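Local atomic coordinates of glutathione S-transferase (Gordonia bronchialis, PDB entry 4PTS), a protein that probably transfers glutathione to small electrophilic molecules. Residues Tyr202-Leu216 with Cys251-Tyr265. Numbering follows the deposited sequence.
Sequences YDRLFTKLDELSERL and CNRSKLSEMPVLWAY
Over one face of the Phe206 ring lies CB of Arg253, a CH-pi contact 3.5 Å from the ring centroid, while CG of Leu205 lies on the opposite face, offset toward the rim, and the edge meets the backbone carbonyl of Cys251. The setting is the all-helical C-terminal domain of the glutathione transferase fold, where helix 195-217 packs against the loop leading into helix 260-270 and then against that helix's first turns, the axes of 202-216 and 260-265 crossing at 70°. A single arginine can serve an aromatic ring and a carboxylate at once, and Arg253 illustrates how. Its chain bends at chi3 (77°), which swings the guanidinium back past the ring toward Asp210, with one guanidinium face over Phe206 CB and CD1. At its edge NH2 donates to the syn lone pair of Asp210 OD1 over 2.8 Å, nearly straight at 166°; NH1 adds a weak bond to OD2. With an alanine at this position the Asp210 carboxylate would probably be left without its charged mate, and the flank of Phe206 at CB and CD1 without the guanidinium beside it. Cys251 SG packs against Leu205 CD2, beside Tyr245, a residue predicted to lower the pKa of the active-site cysteine. Farther along, Leu262 enters as a knob into the hole formed by Leu209, Leu212, Ser213 and Leu216. The Tyr265 hydroxyl bonds to Asp231 of helix 229-245, and over one face of its ring sits Leu216 CD1, 3.7 Å from the centroid.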
loop_
_atom_site.group_PDB
_atom_site.type_symbol
_atom_site.label_atom_id
_atom_site.label_comp_id
_atom_site.label_asym_id
_atom_site.label_seq_id
_atom_site.Cartn_x
_atom_site.Cartn_y
_atom_site.Cartn_z
ATOM N N TYR B 202 -7.671 -3.445 -12.131
ATOM C CA TYR B 202 -6.442 -2.685 -11.977
ATOM C C TYR B 202 -6.131 -1.978 -13.292
ATOM O O TYR B 202 -5.818 -0.774 -13.311
ATOM C CB TYR B 202 -5.319 -3.624 -11.557
ATOM C CG TYR B 202 -3.916 -3.037 -11.490
ATOM C CD1 TYR B 202 -3.160 -2.865 -12.634
ATOM C CD2 TYR B 202 -3.315 -2.725 -10.276
ATOM C CE1 TYR B 202 -1.857 -2.364 -12.583
ATOM C CE2 TYR B 202 -2.012 -2.216 -10.214
ATOM C CZ TYR B 202 -1.291 -2.051 -11.376
ATOM O OH TYR B 202 -0.022 -1.564 -11.373
ATOM N N ASP B 203 -6.266 -2.695 -14.396
ATOM C CA ASP B 203 -5.935 -2.101 -15.671
ATOM C C ASP B 203 -6.877 -0.943 -16.020
ATOM O O ASP B 203 -6.449 0.148 -16.408
ATOM C CB ASP B 203 -5.974 -3.168 -16.752
ATOM C CG ASP B 203 -4.875 -4.236 -16.582
ATOM O OD1 ASP B 203 -3.755 -3.902 -16.106
ATOM O OD2 ASP B 203 -5.140 -5.409 -16.960
ATOM N N ARG B 204 -8.167 -1.163 -15.857
ATOM C CA ARG B 204 -9.127 -0.139 -16.198
ATOM C C ARG B 204 -8.928 1.105 -15.366
ATOM O O ARG B 204 -9.014 2.224 -15.868
ATOM C CB ARG B 204 -10.538 -0.695 -16.068
ATOM C CG ARG B 204 -10.882 -1.561 -17.275
ATOM C CD ARG B 204 -12.256 -2.165 -17.163
ATOM N NE ARG B 204 -13.300 -1.151 -17.075
ATOM C CZ ARG B 204 -14.548 -1.392 -16.686
ATOM N NH1 ARG B 204 -14.929 -2.622 -16.371
ATOM N NH2 ARG B 204 -15.432 -0.398 -16.607
ATOM N N LEU B 205 -8.633 0.896 -14.098
ATOM C CA LEU B 205 -8.377 1.973 -13.175
ATOM C C LEU B 205 -7.230 2.872 -13.637
ATOM O O LEU B 205 -7.346 4.096 -13.686
ATOM C CB LEU B 205 -8.018 1.373 -11.837
ATOM C CG LEU B 205 -7.688 2.330 -10.701
ATOM C CD1 LEU B 205 -8.870 3.235 -10.398
ATOM C CD2 LEU B 205 -7.317 1.526 -9.466
ATOM N N PHE B 206 -6.111 2.260 -13.969
ATOM C CA PHE B 206 -4.933 3.040 -14.226
ATOM C C PHE B 206 -4.898 3.605 -15.644
ATOM O O PHE B 206 -4.337 4.674 -15.869
ATOM C CB PHE B 206 -3.690 2.248 -13.850
ATOM C CG PHE B 206 -3.462 2.209 -12.375
ATOM C CD1 PHE B 206 -2.943 3.305 -11.722
ATOM C CD2 PHE B 206 -3.841 1.113 -11.620
ATOM C CE1 PHE B 206 -2.774 3.301 -10.353
ATOM C CE2 PHE B 206 -3.664 1.094 -10.241
ATOM C CZ PHE B 206 -3.139 2.195 -9.610
ATOM N N THR B 207 -5.550 2.936 -16.580
ATOM C CA THR B 207 -5.805 3.530 -17.889
ATOM C C THR B 207 -6.574 4.826 -17.737
ATOM O O THR B 207 -6.221 5.836 -18.335
ATOM C CB THR B 207 -6.671 2.601 -18.748
ATOM O OG1 THR B 207 -5.960 1.384 -18.960
ATOM C CG2 THR B 207 -6.988 3.227 -20.097
ATOM N N LYS B 208 -7.640 4.777 -16.944
ATOM C CA LYS B 208 -8.457 5.946 -16.731
ATOM C C LYS B 208 -7.665 7.068 -16.096
ATOM O O LYS B 208 -7.832 8.231 -16.456
ATOM C CB LYS B 208 -9.661 5.642 -15.840
ATOM C CG LYS B 208 -10.661 6.798 -15.769
ATOM C CD LYS B 208 -11.205 7.076 -17.153
ATOM C CE LYS B 208 -12.361 8.043 -17.174
ATOM N NZ LYS B 208 -12.901 8.027 -18.562
ATOM N N LEU B 209 -6.819 6.742 -15.135
ATOM C CA LEU B 209 -6.118 7.786 -14.412
ATOM C C LEU B 209 -5.109 8.468 -15.320
ATOM O O LEU B 209 -4.837 9.656 -15.177
ATOM C CB LEU B 209 -5.470 7.217 -13.140
ATOM C CG LEU B 209 -6.474 6.760 -12.055
ATOM C CD1 LEU B 209 -5.814 5.860 -11.025
ATOM C CD2 LEU B 209 -7.140 7.951 -11.371
ATOM N N ASP B 210 -4.580 7.711 -16.264
ATOM C CA ASP B 210 -3.708 8.282 -17.266
ATOM C C ASP B 210 -4.490 9.180 -18.201
ATOM O O ASP B 210 -4.060 10.282 -18.518
ATOM C CB ASP B 210 -3.030 7.172 -18.060
ATOM C CG ASP B 210 -1.976 6.411 -17.233
ATOM O OD1 ASP B 210 -1.913 6.664 -16.001
ATOM O OD2 ASP B 210 -1.210 5.585 -17.814
ATOM N N GLU B 211 -5.635 8.680 -18.655
ATOM C CA GLU B 211 -6.592 9.463 -19.430
ATOM C C GLU B 211 -6.837 10.811 -18.687
ATOM O O GLU B 211 -6.714 11.875 -19.291
ATOM C CB GLU B 211 -7.885 8.609 -19.654
ATOM C CG GLU B 211 -8.991 9.136 -20.586
ATOM N N LEU B 212 -7.136 10.767 -17.389
ATOM C CA LEU B 212 -7.442 11.976 -16.632
ATOM C C LEU B 212 -6.223 12.841 -16.426
ATOM O O LEU B 212 -6.335 14.052 -16.382
ATOM C CB LEU B 212 -8.040 11.656 -15.271
ATOM C CG LEU B 212 -9.422 10.996 -15.272
ATOM C CD1 LEU B 212 -9.846 10.618 -13.872
ATOM C CD2 LEU B 212 -10.499 11.873 -15.900
ATOM N N SER B 213 -5.053 12.229 -16.281
ATOM C CA SER B 213 -3.812 13.000 -16.197
ATOM C C SER B 213 -3.586 13.830 -17.435
ATOM O O SER B 213 -3.194 14.983 -17.326
ATOM C CB SER B 213 -2.599 12.096 -16.025
ATOM O OG SER B 213 -2.316 11.949 -14.662
ATOM N N GLU B 214 -3.820 13.231 -18.605
ATOM C CA GLU B 214 -3.663 13.937 -19.872
ATOM C C GLU B 214 -4.605 15.154 -19.894
ATOM O O GLU B 214 -4.196 16.286 -20.189
ATOM C CB GLU B 214 -3.947 13.027 -21.084
ATOM C CG GLU B 214 -2.805 12.097 -21.525
ATOM N N ARG B 215 -5.859 14.909 -19.539
ATOM C CA ARG B 215 -6.902 15.940 -19.514
ATOM C C ARG B 215 -6.571 17.113 -18.597
ATOM O O ARG B 215 -6.729 18.261 -18.988
ATOM C CB ARG B 215 -8.216 15.309 -19.076
ATOM C CG ARG B 215 -9.408 16.213 -19.219
ATOM C CD ARG B 215 -10.647 15.500 -18.684
ATOM N NE ARG B 215 -11.822 16.364 -18.679
ATOM C CZ ARG B 215 -12.687 16.461 -19.676
ATOM N NH1 ARG B 215 -12.536 15.727 -20.758
ATOM N NH2 ARG B 215 -13.712 17.313 -19.592
ATOM N N LEU B 216 -6.088 16.815 -17.396
ATOM C CA LEU B 216 -5.854 17.837 -16.384
ATOM C C LEU B 216 -4.480 18.460 -16.482
ATOM O O LEU B 216 -4.176 19.400 -15.759
ATOM C CB LEU B 216 -6.033 17.254 -15.005
ATOM C CG LEU B 216 -7.488 16.973 -14.662
ATOM C CD1 LEU B 216 -7.512 16.114 -13.406
ATOM C CD2 LEU B 216 -8.306 18.234 -14.442
ATOM N N CYS B 251 -4.658 -1.039 -4.990
ATOM C CA CYS B 251 -4.596 -0.229 -6.197
ATOM C C CYS B 251 -3.225 0.403 -6.298
ATOM O O CYS B 251 -3.099 1.616 -6.162
ATOM C CB CYS B 251 -5.650 0.863 -6.139
ATOM S SG CYS B 251 -7.315 0.189 -6.093
ATOM N N ASN B 252 -2.202 -0.407 -6.566
ATOM C CA ASN B 252 -0.849 -0.003 -6.193
ATOM C C ASN B 252 0.197 0.156 -7.287
ATOM O O ASN B 252 1.396 0.016 -6.991
ATOM C CB ASN B 252 -0.312 -0.970 -5.148
ATOM C CG ASN B 252 0.064 -2.286 -5.742
ATOM O OD1 ASN B 252 -0.440 -2.679 -6.773
ATOM N ND2 ASN B 252 0.950 -2.971 -5.093
ATOM N N ARG B 253 -0.215 0.505 -8.508
ATOM C CA ARG B 253 0.766 0.859 -9.529
ATOM C C ARG B 253 1.737 1.903 -8.990
ATOM O O ARG B 253 2.940 1.879 -9.263
ATOM C CB ARG B 253 0.118 1.424 -10.788
ATOM C CG ARG B 253 1.064 1.396 -11.976
ATOM C CD ARG B 253 0.434 1.882 -13.262
ATOM N NE ARG B 253 0.334 3.339 -13.276
ATOM C CZ ARG B 253 -0.261 4.041 -14.237
ATOM N NH1 ARG B 253 -0.816 3.442 -15.279
ATOM N NH2 ARG B 253 -0.308 5.354 -14.153
ATOM N N SER B 254 1.193 2.808 -8.190
ATOM C CA SER B 254 1.928 3.945 -7.720
ATOM C C SER B 254 1.011 4.684 -6.768
ATOM O O SER B 254 -0.207 4.595 -6.892
ATOM C CB SER B 254 2.310 4.811 -8.928
ATOM O OG SER B 254 2.154 6.214 -8.688
ATOM N N LYS B 255 1.596 5.398 -5.814
ATOM C CA LYS B 255 0.813 6.294 -4.975
ATOM C C LYS B 255 0.347 7.544 -5.720
ATOM O O LYS B 255 0.950 7.980 -6.724
ATOM C CB LYS B 255 1.611 6.741 -3.750
ATOM C CG LYS B 255 1.647 5.718 -2.632
ATOM C CD LYS B 255 2.338 6.286 -1.369
ATOM C CE LYS B 255 1.436 6.704 -0.227
ATOM N NZ LYS B 255 2.275 6.786 1.001
ATOM N N LEU B 256 -0.701 8.156 -5.171
ATOM C CA LEU B 256 -1.195 9.400 -5.704
ATOM C C LEU B 256 -0.096 10.433 -5.715
ATOM O O LEU B 256 0.112 11.063 -6.724
ATOM C CB LEU B 256 -2.354 9.937 -4.905
ATOM C CG LEU B 256 -2.909 11.214 -5.522
ATOM C CD1 LEU B 256 -3.232 11.035 -7.001
ATOM C CD2 LEU B 256 -4.148 11.661 -4.761
ATOM N N SER B 257 0.640 10.560 -4.623
ATOM C CA SER B 257 1.705 11.542 -4.561
ATOM C C SER B 257 2.828 11.329 -5.593
ATOM O O SER B 257 3.704 12.190 -5.738
ATOM C CB SER B 257 2.276 11.577 -3.166
ATOM O OG SER B 257 2.709 10.296 -2.819
ATOM N N GLU B 258 2.807 10.215 -6.328
ATOM C CA GLU B 258 3.792 10.003 -7.392
ATOM C C GLU B 258 3.240 10.241 -8.793
ATOM O O GLU B 258 3.925 9.996 -9.788
ATOM C CB GLU B 258 4.298 8.583 -7.339
ATOM C CG GLU B 258 4.806 8.163 -5.985
ATOM C CD GLU B 258 5.462 6.806 -6.070
ATOM O OE1 GLU B 258 4.678 5.781 -6.126
ATOM O OE2 GLU B 258 6.747 6.798 -6.100
ATOM N N MET B 259 1.995 10.690 -8.862
ATOM C CA MET B 259 1.336 11.000 -10.116
ATOM C C MET B 259 1.279 12.512 -10.192
ATOM O O MET B 259 0.318 13.135 -9.740
ATOM C CB MET B 259 -0.065 10.430 -10.122
ATOM C CG MET B 259 -0.077 8.928 -10.068
ATOM S SD MET B 259 -1.748 8.292 -10.309
ATOM C CE MET B 259 -2.057 7.452 -8.745
ATOM N N PRO B 260 2.305 13.106 -10.789
ATOM C CA PRO B 260 2.505 14.555 -10.705
ATOM C C PRO B 260 1.244 15.414 -10.928
ATOM O O PRO B 260 0.942 16.233 -10.083
ATOM C CB PRO B 260 3.565 14.848 -11.778
ATOM C CG PRO B 260 4.058 13.519 -12.260
ATOM C CD PRO B 260 3.079 12.468 -11.868
ATOM N N VAL B 261 0.510 15.244 -12.024
ATOM C CA VAL B 261 -0.586 16.179 -12.292
ATOM C C VAL B 261 -1.807 15.918 -11.413
ATOM O O VAL B 261 -2.398 16.858 -10.891
ATOM C CB VAL B 261 -0.992 16.285 -13.783
ATOM C CG1 VAL B 261 0.251 16.417 -14.666
ATOM C CG2 VAL B 261 -1.831 15.105 -14.211
ATOM N N LEU B 262 -2.165 14.647 -11.232
ATOM C CA LEU B 262 -3.320 14.299 -10.402
ATOM C C LEU B 262 -3.125 14.668 -8.960
ATOM O O LEU B 262 -4.053 15.071 -8.292
ATOM C CB LEU B 262 -3.594 12.831 -10.473
ATOM C CG LEU B 262 -4.172 12.370 -11.795
ATOM C CD1 LEU B 262 -4.401 10.871 -11.716
ATOM C CD2 LEU B 262 -5.486 13.077 -12.100
ATOM N N TRP B 263 -1.896 14.545 -8.501
ATOM C CA TRP B 263 -1.530 14.951 -7.161
ATOM C C TRP B 263 -1.675 16.447 -6.989
ATOM O O TRP B 263 -2.201 16.901 -5.978
ATOM C CB TRP B 263 -0.090 14.515 -6.871
ATOM C CG TRP B 263 0.428 14.849 -5.524
ATOM C CD1 TRP B 263 1.653 15.359 -5.241
ATOM C CD2 TRP B 263 -0.249 14.691 -4.257
ATOM N NE1 TRP B 263 1.787 15.538 -3.886
ATOM C CE2 TRP B 263 0.640 15.133 -3.259
ATOM C CE3 TRP B 263 -1.522 14.224 -3.872
ATOM C CZ2 TRP B 263 0.309 15.122 -1.912
ATOM C CZ3 TRP B 263 -1.854 14.218 -2.519
ATOM C CH2 TRP B 263 -0.944 14.661 -1.560
ATOM N N ALA B 264 -1.228 17.205 -7.989
ATOM C CA ALA B 264 -1.331 18.668 -7.952
ATOM C C ALA B 264 -2.784 19.116 -8.016
ATOM O O ALA B 264 -3.199 20.015 -7.284
ATOM C CB ALA B 264 -0.547 19.299 -9.094
ATOM N N TYR B 265 -3.538 18.505 -8.919
ATOM C CA TYR B 265 -4.981 18.704 -8.970
ATOM C C TYR B 265 -5.612 18.391 -7.623
ATOM O O TYR B 265 -6.392 19.188 -7.089
ATOM C CB TYR B 265 -5.560 17.810 -10.034
ATOM C CG TYR B 265 -7.047 17.656 -10.016
ATOM C CD1 TYR B 265 -7.861 18.596 -10.637
ATOM C CD2 TYR B 265 -7.645 16.544 -9.438
ATOM C CE1 TYR B 265 -9.234 18.454 -10.668
ATOM C CE2 TYR B 265 -9.016 16.387 -9.471
ATOM C CZ TYR B 265 -9.805 17.352 -10.088
ATOM O OH TYR B 265 -11.180 17.251 -10.128
#